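Local coordinates for protein toll (Drosophila melanogaster, PDB 4LXR) that binds the cleaved, active form of the cytokine Spätzle at the cell surface, switching on the Toll pathway in dorsal-ventral patterning and antifungal immunity, at residues E488-L493 against V500-N505; N534-D539 against L543-L548; L430-M433 against Q437-S440; D381-L386 against L392-N397. All blocks are in the same frame, centred on the assembly; numbering follows the deposited sequence.

The four contacts follow one another along the extracellular part of Toll, in the order contact 4, contact 3, contact 1, contact 2. Contacts 4 and 1, with centres about 25 Å apart, are equivalent in design: each packs the phenylalanine of one leucine-rich repeat against the strand that opens the next, strands 391-393 and 499-501. Between them along the chain, contact 3 lies at the surface where short helix 429-433 ends LRR 12. Contact 2 belongs to the LRRCT 1 region, which closes this run of repeats, and it touches contact 1 through a hydrogen bond from Asn534 ND2 to Met502 O. Contacts 2 and 4 lie about 39 Å apart between centres, the widest spacing.

Contact 1: residues E488-L493 against V500-N505; sequences EDLAFL and VNMTHN. With NAG (2-acetamido-2-deoxy-beta-D-glucopyranose), chain F; NAG (2-acetamido-2-deoxy-beta-D-glucopyranose), chain B.
Phe492 faces Val500 and Met502 from the opposite side of the repeat interior, and the two partners use different parts of its ring. Val500 CG2 sits over one face, 4.1 Å from the Phe492 ring centroid and 15° off the normal, a CH-pi contact. The end of Met502 arrives at the rim instead, with Met502 CE near the ring plane and 4.2 Å from Phe492 CE2. The same methyl also meets Leu490, two residues before the phenylalanine, with Leu490 CD2 4.1 Å from Met502 CE. Beyond CG the methionine chain runs extended (chi2 -171°), which carries its methyl across to both residues. In Val500, CG1 lies anti to the backbone N (chi1 -179°), and CG2 is the branch turned to the ring. This is the hydrophobic core of a leucine-rich-repeat solenoid: 488-493 ends LRR 14, and strand 499-501 opens LRR 15 on the concave side. Around the core, Leu475 of the preceding strand packs on Phe492 and Val500, while Val529 of the following one packs on Leu490 and Met502. On the strand face turned away from the core, the concave surface, Asn501 carries an N-linked glycan, its ND2 bonded to sugar C1. Asn501 OD1 is gripped twice, by Thr503 N at 3.1 Å in the carbonyl plane, which makes an Asx turn, and by Thr503 OG1 at 2.6 Å. These bonds fix the amide that bears the sugar. Farther along the glycan, His504 NE2 donates to O7 of the second NAG at 3.2 Å, and the imidazole stacks on Tyr479.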
# COMPACT_ATOMS: atom_id res chain seq x y z
N GLU A 488 -9.05 -0.47 -29.60
CA GLU A 488 -9.07 -1.92 -29.40
C GLU A 488 -8.27 -2.35 -28.18
O GLU A 488 -8.54 -3.41 -27.60
CB GLU A 488 -8.54 -2.65 -30.64
CG GLU A 488 -9.33 -2.40 -31.90
CD GLU A 488 -8.60 -1.48 -32.87
OE1 GLU A 488 -7.74 -0.69 -32.43
OE2 GLU A 488 -8.89 -1.56 -34.09
N ASP A 489 -7.27 -1.56 -27.80
CA ASP A 489 -6.43 -1.89 -26.65
C ASP A 489 -7.16 -1.62 -25.33
O ASP A 489 -6.73 -2.12 -24.28
CB ASP A 489 -5.12 -1.10 -26.68
CG ASP A 489 -4.25 -1.45 -27.88
OD1 ASP A 489 -4.24 -2.63 -28.30
OD2 ASP A 489 -3.58 -0.53 -28.41
N LEU A 490 -8.24 -0.85 -25.38
CA LEU A 490 -9.02 -0.51 -24.19
C LEU A 490 -10.33 -1.28 -24.11
O LEU A 490 -11.12 -1.04 -23.20
CB LEU A 490 -9.32 0.99 -24.12
CG LEU A 490 -8.21 2.03 -24.29
CD1 LEU A 490 -8.84 3.41 -24.45
CD2 LEU A 490 -7.21 2.03 -23.15
N ALA A 491 -10.57 -2.19 -25.04
CA ALA A 491 -11.85 -2.89 -25.08
C ALA A 491 -11.94 -4.12 -24.18
O ALA A 491 -12.14 -5.24 -24.66
CB ALA A 491 -12.23 -3.24 -26.52
N PHE A 492 -11.80 -3.91 -22.87
CA PHE A 492 -11.88 -5.01 -21.90
C PHE A 492 -13.35 -5.33 -21.61
O PHE A 492 -14.14 -4.43 -21.35
CB PHE A 492 -11.17 -4.64 -20.58
CG PHE A 492 -9.70 -4.33 -20.73
CD1 PHE A 492 -8.75 -5.34 -20.61
CD2 PHE A 492 -9.27 -3.03 -20.97
CE1 PHE A 492 -7.40 -5.05 -20.73
CE2 PHE A 492 -7.91 -2.75 -21.10
CZ PHE A 492 -6.98 -3.76 -20.97
N LEU A 493 -13.70 -6.61 -21.61
CA LEU A 493 -15.10 -7.03 -21.49
C LEU A 493 -15.52 -7.41 -20.07
O LEU A 493 -16.68 -7.77 -19.83
CB LEU A 493 -15.39 -8.19 -22.44
CG LEU A 493 -15.91 -7.89 -23.85
CD1 LEU A 493 -15.20 -6.70 -24.48
CD2 LEU A 493 -15.78 -9.13 -24.72
N VAL A 500 -7.35 -1.06 -14.71
CA VAL A 500 -6.13 -1.34 -15.44
C VAL A 500 -5.18 -0.18 -15.22
O VAL A 500 -5.57 0.98 -15.37
CB VAL A 500 -6.42 -1.49 -16.94
CG1 VAL A 500 -5.13 -1.79 -17.71
CG2 VAL A 500 -7.47 -2.57 -17.16
N ASN A 501 -3.94 -0.49 -14.88
CA ASN A 501 -2.90 0.52 -14.70
C ASN A 501 -1.95 0.49 -15.88
O ASN A 501 -1.27 -0.51 -16.08
CB ASN A 501 -2.12 0.26 -13.41
CG ASN A 501 -1.44 1.50 -12.87
OD1 ASN A 501 -0.78 2.22 -13.60
ND2 ASN A 501 -1.61 1.75 -11.57
N MET A 502 -1.91 1.56 -16.66
CA MET A 502 -0.95 1.63 -17.76
C MET A 502 -0.01 2.81 -17.61
O MET A 502 0.50 3.34 -18.60
CB MET A 502 -1.64 1.71 -19.12
CG MET A 502 -2.53 0.54 -19.44
SD MET A 502 -3.04 0.69 -21.15
CE MET A 502 -4.46 -0.39 -21.21
N THR A 503 0.22 3.22 -16.36
CA THR A 503 1.14 4.31 -16.08
C THR A 503 2.58 3.90 -16.29
O THR A 503 2.92 2.72 -16.20
CB THR A 503 1.01 4.81 -14.64
OG1 THR A 503 1.29 3.74 -13.73
CG2 THR A 503 -0.39 5.34 -14.38
N HIS A 504 3.42 4.88 -16.59
CA HIS A 504 4.86 4.68 -16.72
C HIS A 504 5.24 3.65 -17.78
O HIS A 504 6.22 2.93 -17.63
CB HIS A 504 5.49 4.33 -15.37
CG HIS A 504 5.44 5.45 -14.38
ND1 HIS A 504 6.47 6.34 -14.21
CD2 HIS A 504 4.46 5.83 -13.52
CE1 HIS A 504 6.14 7.22 -13.28
NE2 HIS A 504 4.93 6.94 -12.85
N ASN A 505 4.45 3.59 -18.84
CA ASN A 505 4.84 2.82 -20.01
C ASN A 505 5.60 3.70 -21.00
O ASN A 505 6.19 4.71 -20.60
CB ASN A 505 3.62 2.13 -20.63
CG ASN A 505 3.32 0.78 -19.97
OD1 ASN A 505 3.59 -0.28 -20.55
ND2 ASN A 505 2.80 0.82 -18.75
C1 NAG F . -1.10 3.04 -11.15
C2 NAG F . -1.97 3.65 -10.03
C3 NAG F . -1.41 5.01 -9.59
C4 NAG F . 0.09 4.94 -9.33
C5 NAG F . 0.78 4.28 -10.52
C6 NAG F . 2.27 4.12 -10.34
C7 NAG F . -4.40 3.30 -9.83
C8 NAG F . -4.10 2.58 -8.55
N2 NAG F . -3.35 3.79 -10.48
O3 NAG F . -2.09 5.42 -8.41
O4 NAG F . 0.65 6.25 -9.24
O5 NAG F . 0.23 2.97 -10.72
O6 NAG F . 2.57 3.24 -9.27
O7 NAG F . -5.54 3.44 -10.24
C1 NAG B . 0.56 6.94 -7.99
C2 NAG B . 1.65 8.00 -8.00
C3 NAG B . 1.59 8.84 -6.72
C4 NAG B . 0.19 9.39 -6.48
C5 NAG B . -0.86 8.28 -6.59
C6 NAG B . -2.28 8.80 -6.56
C7 NAG B . 3.62 7.34 -9.32
C8 NAG B . 4.99 6.72 -9.27
N2 NAG B . 2.97 7.41 -8.16
O3 NAG B . 2.54 9.90 -6.81
O4 NAG B . 0.13 9.92 -5.17
O5 NAG B . -0.71 7.56 -7.82
O6 NAG B . -3.19 7.88 -7.15
O7 NAG B . 3.13 7.74 -10.37

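Contact 2: residues N534-D539 against L543-L548; sequences NPLVCD and LWFIQL
Leu536 and Phe545 make the close part of this contact, where one leucine methyl touches the ring of a helix residue. Leu536 CD2 lies 4.1 Å from Phe545 CE2, approaching obliquely, neither squarely over the face nor in the plane of the ring. Both side chains leave their backbones in the same sense: CG lies anti to the backbone N in Leu536 (chi1 -165°) and in Phe545 (chi1 169°), and each points into the interface between the weakly bonded strand 536-537 and helix 543-549. Ile510 bridges the pair by packing on both residues; Val581 adds to the leucine side and Leu563 to the phenylalanine side. Ile546, one helix position on, also points its CB toward 534-539, but its nearest atom, Ile546 CD1, is still 5.3 Å from Leu536 CD2, a looser neighbour of the buried pair. Toward the short link between the segments the packing thins out. Asp539 and Leu543 approach through their backbones, with Asp539 O 4.5 Å from Leu543 N, too long for a hydrogen bond. The side chain of the partly exposed Asp539 bonds through OD1 to Thr541 OG1 in that link. No hydrogen bond joins the two segments; 534-539 is held instead by partners elsewhere. Cys538 SG forms a disulfide with Cys570, and the backbones of Leu536 and Cys538 pair with Ser571 and Gln572. A short strand pinned by the Cys538-Cys570 disulfide to strand 570-572, with a helix packed beside it, fits the cysteine-bonded LRRCT module that caps a run of leucine-rich repeats, here LRRCT 1.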
# COMPACT_ATOMS: atom_id res chain seq x y z
N ASN A 534 2.87 8.92 -19.01
CA ASN A 534 3.36 8.37 -20.26
C ASN A 534 3.95 9.47 -21.14
O ASN A 534 3.52 10.62 -21.06
CB ASN A 534 2.24 7.61 -20.97
CG ASN A 534 2.13 6.18 -20.48
OD1 ASN A 534 3.00 5.36 -20.75
ND2 ASN A 534 1.06 5.88 -19.75
N PRO A 535 4.96 9.13 -21.96
CA PRO A 535 5.66 10.14 -22.77
C PRO A 535 4.91 10.55 -24.06
O PRO A 535 5.44 10.44 -25.16
CB PRO A 535 6.99 9.45 -23.11
CG PRO A 535 6.65 7.99 -23.14
CD PRO A 535 5.59 7.80 -22.06
N LEU A 536 3.69 11.05 -23.91
CA LEU A 536 2.82 11.30 -25.06
C LEU A 536 3.36 12.36 -26.02
O LEU A 536 3.77 13.45 -25.60
CB LEU A 536 1.43 11.71 -24.57
CG LEU A 536 0.31 11.66 -25.60
CD1 LEU A 536 0.06 10.23 -26.05
CD2 LEU A 536 -0.95 12.28 -25.02
N VAL A 537 3.38 12.03 -27.31
CA VAL A 537 3.72 13.00 -28.34
C VAL A 537 2.44 13.73 -28.76
O VAL A 537 1.54 13.12 -29.33
CB VAL A 537 4.40 12.35 -29.58
CG1 VAL A 537 4.53 13.35 -30.72
CG2 VAL A 537 5.77 11.78 -29.21
N CYS A 538 2.35 15.01 -28.44
CA CYS A 538 1.14 15.78 -28.71
C CYS A 538 1.17 16.46 -30.08
O CYS A 538 1.42 17.66 -30.18
CB CYS A 538 0.88 16.79 -27.60
SG CYS A 538 0.59 16.01 -26.00
N ASP A 539 0.93 15.66 -31.11
CA ASP A 539 0.86 16.14 -32.48
C ASP A 539 -0.54 15.89 -33.06
O ASP A 539 -1.44 15.47 -32.33
CB ASP A 539 1.98 15.54 -33.36
CG ASP A 539 1.97 14.01 -33.40
OD1 ASP A 539 0.94 13.38 -33.08
OD2 ASP A 539 3.01 13.43 -33.77
N LEU A 543 -5.57 13.82 -31.92
CA LEU A 543 -6.67 14.78 -31.92
C LEU A 543 -7.92 14.25 -31.23
O LEU A 543 -8.44 14.89 -30.31
CB LEU A 543 -7.03 15.20 -33.36
CG LEU A 543 -8.37 15.94 -33.50
CD1 LEU A 543 -8.35 17.27 -32.75
CD2 LEU A 543 -8.73 16.14 -34.96
N TRP A 544 -8.40 13.09 -31.65
CA TRP A 544 -9.68 12.59 -31.16
C TRP A 544 -9.60 12.11 -29.72
O TRP A 544 -10.57 12.20 -28.99
CB TRP A 544 -10.28 11.56 -32.11
CG TRP A 544 -10.68 12.22 -33.40
CD1 TRP A 544 -10.09 12.08 -34.62
CD2 TRP A 544 -11.72 13.20 -33.56
NE1 TRP A 544 -10.72 12.89 -35.55
CE2 TRP A 544 -11.73 13.58 -34.92
CE3 TRP A 544 -12.66 13.77 -32.70
CZ2 TRP A 544 -12.64 14.52 -35.44
CZ3 TRP A 544 -13.57 14.70 -33.21
CH2 TRP A 544 -13.55 15.06 -34.57
N PHE A 545 -8.43 11.61 -29.33
CA PHE A 545 -8.15 11.33 -27.93
C PHE A 545 -8.29 12.59 -27.09
O PHE A 545 -8.96 12.59 -26.05
CB PHE A 545 -6.74 10.75 -27.74
CG PHE A 545 -6.31 10.68 -26.30
CD1 PHE A 545 -6.88 9.75 -25.44
CD2 PHE A 545 -5.34 11.54 -25.80
CE1 PHE A 545 -6.49 9.67 -24.10
CE2 PHE A 545 -4.94 11.47 -24.46
CZ PHE A 545 -5.52 10.53 -23.61
N ILE A 546 -7.65 13.67 -27.52
CA ILE A 546 -7.78 14.94 -26.82
C ILE A 546 -9.24 15.40 -26.75
O ILE A 546 -9.70 15.84 -25.70
CB ILE A 546 -6.91 16.03 -27.47
CG1 ILE A 546 -5.43 15.68 -27.30
CG2 ILE A 546 -7.18 17.38 -26.83
CD1 ILE A 546 -5.04 15.47 -25.87
N GLN A 547 -9.97 15.27 -27.86
CA GLN A 547 -11.39 15.63 -27.85
C GLN A 547 -12.18 14.71 -26.90
O GLN A 547 -13.10 15.16 -26.23
CB GLN A 547 -11.99 15.59 -29.26
CG GLN A 547 -11.33 16.48 -30.31
CD GLN A 547 -11.60 17.96 -30.11
OE1 GLN A 547 -11.35 18.51 -29.03
NE2 GLN A 547 -12.12 18.62 -31.15
N LEU A 548 -11.79 13.44 -26.85
CA LEU A 548 -12.40 12.47 -25.94
C LEU A 548 -12.17 12.89 -24.49
O LEU A 548 -13.09 12.90 -23.68
CB LEU A 548 -11.83 11.06 -26.17
CG LEU A 548 -12.36 9.83 -25.42
CD1 LEU A 548 -11.71 9.64 -24.05
CD2 LEU A 548 -13.86 9.90 -25.28

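Contact 3: residues L430-M433 against Q437-S440; sequences LDIM and QINS
Helix segment 430-433 and the irregular segment 437-440 come nearest in backbone at Asp431 and Ile438, whose CA atoms stand 8.5 Å apart, so the gap is bridged by side chains alone. Ile438 spans most of it, pointing its CB toward the helix and putting its CD1 methyl against two consecutive helix residues. The closer partner is Ile432: the two CD1 methyls, Ile432 CD1 and Ile438 CD1, meet end to end at 3.7 Å, and the side chains cross at about a right angle. Ile432 leaves the helix with its CB directed away from 437-440. Its CG1 is anti to the carbonyl carbon (chi1 -64°), and the further bend at chi2, -36°, lets the terminal methyl come back toward Ile438. The other partner is the aliphatic part of Asp431, Asp431 CB lying 4.2 Å from Ile438 CD1. Gln427 packs on both isoleucines, with Phe460 beside Ile432 and Tyr462 beside Ile438. Farther on, Ile438 pairs through its backbone with Asn463, and Ser440 OG bonds to Asp464 OD2, tying this segment to LRR 13, the repeat that follows. Helix 429-433 lies at the end of LRR 12, in the longer excursion leading to strand 450-452. With no hydrogen bond or salt bridge between the segments, their contact is van der Waals and hydrophobic, a small, partly exposed apolar patch with no directional bond to fix it.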
# COMPACT_ATOMS: atom_id res chain seq x y z
N LEU A 430 5.44 -7.31 -35.63
CA LEU A 430 4.52 -7.31 -36.74
C LEU A 430 3.21 -8.03 -36.41
O LEU A 430 2.14 -7.60 -36.84
CB LEU A 430 5.17 -7.90 -37.98
CG LEU A 430 4.40 -7.58 -39.25
CD1 LEU A 430 4.21 -6.08 -39.38
CD2 LEU A 430 5.14 -8.12 -40.44
N ASP A 431 3.30 -9.12 -35.66
CA ASP A 431 2.10 -9.80 -35.16
C ASP A 431 1.18 -8.82 -34.42
O ASP A 431 -0.03 -8.85 -34.61
CB ASP A 431 2.48 -10.95 -34.22
CG ASP A 431 2.86 -12.21 -34.98
OD1 ASP A 431 3.99 -12.27 -35.50
OD2 ASP A 431 2.02 -13.13 -35.06
N ILE A 432 1.78 -7.95 -33.61
CA ILE A 432 1.03 -6.91 -32.89
C ILE A 432 0.37 -5.90 -33.83
O ILE A 432 -0.84 -5.69 -33.76
CB ILE A 432 1.93 -6.17 -31.87
CG1 ILE A 432 2.40 -7.12 -30.77
CG2 ILE A 432 1.19 -4.98 -31.26
CD1 ILE A 432 1.36 -8.15 -30.41
N MET A 433 1.17 -5.27 -34.69
CA MET A 433 0.67 -4.32 -35.69
C MET A 433 -0.46 -4.90 -36.53
O MET A 433 -1.44 -4.22 -36.82
CB MET A 433 1.79 -3.89 -36.63
CG MET A 433 2.84 -2.97 -36.03
SD MET A 433 3.96 -2.36 -37.31
CE MET A 433 4.96 -1.22 -36.37
N GLN A 437 -4.85 -12.09 -33.20
CA GLN A 437 -5.48 -12.52 -31.96
C GLN A 437 -4.53 -13.49 -31.26
O GLN A 437 -4.35 -14.63 -31.68
CB GLN A 437 -6.82 -13.19 -32.27
CG GLN A 437 -7.79 -13.26 -31.10
CD GLN A 437 -9.21 -13.58 -31.53
OE1 GLN A 437 -9.49 -13.71 -32.72
NE2 GLN A 437 -10.11 -13.71 -30.57
N ILE A 438 -3.89 -13.01 -30.19
CA ILE A 438 -2.83 -13.77 -29.55
C ILE A 438 -3.15 -13.93 -28.08
O ILE A 438 -3.29 -12.94 -27.37
CB ILE A 438 -1.47 -13.04 -29.67
CG1 ILE A 438 -1.23 -12.60 -31.11
CG2 ILE A 438 -0.34 -13.94 -29.18
CD1 ILE A 438 -0.41 -11.32 -31.24
N ASN A 439 -3.31 -15.16 -27.62
CA ASN A 439 -3.54 -15.39 -26.19
C ASN A 439 -2.23 -15.46 -25.41
O ASN A 439 -1.27 -16.11 -25.85
CB ASN A 439 -4.35 -16.67 -25.94
CG ASN A 439 -5.81 -16.52 -26.32
OD1 ASN A 439 -6.41 -15.46 -26.15
ND2 ASN A 439 -6.39 -17.60 -26.83
N SER A 440 -2.19 -14.77 -24.27
CA SER A 440 -1.12 -14.92 -23.30
C SER A 440 -1.16 -16.31 -22.65
O SER A 440 -2.16 -17.01 -22.75
CB SER A 440 -1.25 -13.84 -22.22
OG SER A 440 -2.12 -14.27 -21.17

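Contact 4: residues D381-L386 against L392-N397; sequences DIFSNL and LVMSRN
Apolar packing carries most of this contact, between Phe383 and Leu392. The Leu392 CD2 methyl comes within 3.5 Å of Phe383 CE2, meeting the ring obliquely, while the second methyl, Leu392 CD1, is 4.0 Å from Phe383 CZ. With CG opposite the backbone N (chi1 178°), the leucine carries its branch inward from the strand, and both methyls reach a ring arriving from the opposite direction. Within its own segment the ring is backed by Ile382, whose CG2 lies 3.7 Å above the centre of one face. A sulfur-aromatic interaction comes second: Met394 SD lies at the ring edge, 5.3 Å from the Phe383 centroid and 82° off the normal. The methionine chain bends at chi3 (63°), turning its CE methyl aside and leaving the sulfur, 4.1 Å from Phe383 CZ, as the touching atom. These residues belong to the interior of a leucine-rich-repeat solenoid: the turns of 381-386 run along the convex side at the end of LRR 10, and Leu392 and Met394 come from the concave strand 391-393 and the bend after it in LRR 11. Leu368 of the preceding strand packs on both Phe383 and Leu392. Hydrogen bonds, the third kind, shape each segment separately. Two overlapping type I turns, Asp381 to Ser384 and Phe383 to Leu386, shape the backbone at Phe383, and Asp381 O accepts from both Ser384 N and Ser384 OG on one face of its plane. Between repeats, Asn397 continues the asparagine ladder of the family, bonding back to Leu375 N and Leu370 O of LRR 10, while Asn421 ND2 in turn holds Met394 O.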
# COMPACT_ATOMS: atom_id res chain seq x y z
N ASP A 381 5.30 -28.12 -16.11
CA ASP A 381 4.95 -29.14 -15.11
C ASP A 381 4.87 -28.67 -13.67
O ASP A 381 4.19 -29.29 -12.85
CB ASP A 381 5.95 -30.31 -15.16
CG ASP A 381 5.71 -31.24 -16.34
OD1 ASP A 381 4.65 -31.13 -16.98
OD2 ASP A 381 6.59 -32.08 -16.60
N ILE A 382 5.57 -27.58 -13.35
CA ILE A 382 5.74 -27.18 -11.96
C ILE A 382 4.42 -27.02 -11.20
O ILE A 382 4.33 -27.45 -10.04
CB ILE A 382 6.65 -25.91 -11.82
CG1 ILE A 382 6.87 -25.57 -10.35
CG2 ILE A 382 6.06 -24.73 -12.56
CD1 ILE A 382 7.74 -26.58 -9.61
N PHE A 383 3.40 -26.44 -11.84
CA PHE A 383 2.13 -26.17 -11.15
C PHE A 383 0.99 -27.05 -11.66
O PHE A 383 -0.18 -26.77 -11.38
CB PHE A 383 1.70 -24.70 -11.33
CG PHE A 383 2.72 -23.69 -10.87
CD1 PHE A 383 3.46 -23.89 -9.71
CD2 PHE A 383 2.93 -22.53 -11.61
CE1 PHE A 383 4.38 -22.95 -9.30
CE2 PHE A 383 3.86 -21.59 -11.20
CZ PHE A 383 4.58 -21.79 -10.04
N SER A 384 1.32 -28.10 -12.41
CA SER A 384 0.30 -28.85 -13.15
C SER A 384 -0.65 -29.64 -12.26
O SER A 384 -1.68 -30.11 -12.73
CB SER A 384 0.96 -29.79 -14.17
OG SER A 384 1.61 -30.85 -13.50
N ASN A 385 -0.29 -29.79 -10.99
CA ASN A 385 -1.15 -30.49 -10.04
C ASN A 385 -1.75 -29.54 -9.03
O ASN A 385 -2.32 -29.97 -8.01
CB ASN A 385 -0.37 -31.58 -9.30
CG ASN A 385 -0.34 -32.89 -10.07
OD1 ASN A 385 0.68 -33.27 -10.63
ND2 ASN A 385 -1.47 -33.60 -10.08
N LEU A 386 -1.62 -28.24 -9.29
CA LEU A 386 -2.04 -27.27 -8.29
C LEU A 386 -3.42 -26.69 -8.59
O LEU A 386 -3.61 -25.48 -8.57
CB LEU A 386 -0.99 -26.18 -8.13
CG LEU A 386 0.34 -26.62 -7.50
CD1 LEU A 386 1.22 -25.41 -7.19
CD2 LEU A 386 0.09 -27.45 -6.22
N LEU A 392 -0.72 -16.93 -6.21
CA LEU A 392 0.66 -17.24 -6.55
C LEU A 392 1.45 -15.93 -6.57
O LEU A 392 1.12 -15.00 -7.33
CB LEU A 392 0.74 -17.93 -7.93
CG LEU A 392 2.13 -18.27 -8.46
CD1 LEU A 392 2.89 -19.19 -7.46
CD2 LEU A 392 2.08 -18.92 -9.87
N VAL A 393 2.48 -15.84 -5.74
CA VAL A 393 3.29 -14.62 -5.66
C VAL A 393 4.72 -14.95 -6.08
O VAL A 393 5.39 -15.77 -5.45
CB VAL A 393 3.28 -13.99 -4.24
CG1 VAL A 393 4.03 -12.66 -4.22
CG2 VAL A 393 1.86 -13.79 -3.76
N MET A 394 5.16 -14.33 -7.18
CA MET A 394 6.50 -14.57 -7.71
C MET A 394 7.18 -13.26 -8.04
O MET A 394 8.02 -13.18 -8.95
CB MET A 394 6.45 -15.47 -8.94
CG MET A 394 5.79 -16.83 -8.67
SD MET A 394 6.01 -17.97 -10.04
CE MET A 394 7.78 -18.18 -10.08
N SER A 395 6.81 -12.24 -7.27
CA SER A 395 7.39 -10.90 -7.41
C SER A 395 8.88 -10.89 -7.19
O SER A 395 9.40 -11.65 -6.36
CB SER A 395 6.75 -9.97 -6.38
OG SER A 395 5.35 -10.17 -6.38
N ARG A 396 9.57 -10.01 -7.91
CA ARG A 396 10.99 -9.78 -7.73
C ARG A 396 11.78 -11.09 -7.84
O ARG A 396 12.51 -11.48 -6.91
CB ARG A 396 11.27 -9.05 -6.41
CG ARG A 396 10.74 -7.60 -6.39
CD ARG A 396 10.86 -6.93 -5.01
NE ARG A 396 10.18 -7.74 -4.00
CZ ARG A 396 8.89 -7.65 -3.71
NH1 ARG A 396 8.11 -6.76 -4.30
NH2 ARG A 396 8.37 -8.46 -2.81
N ASN A 397 11.59 -11.78 -8.96
CA ASN A 397 12.47 -12.87 -9.38
C ASN A 397 13.20 -12.40 -10.65
O ASN A 397 13.33 -11.20 -10.86
CB ASN A 397 11.67 -14.16 -9.60
CG ASN A 397 11.46 -14.94 -8.31
OD1 ASN A 397 12.20 -15.87 -8.01
ND2 ASN A 397 10.44 -14.56 -7.53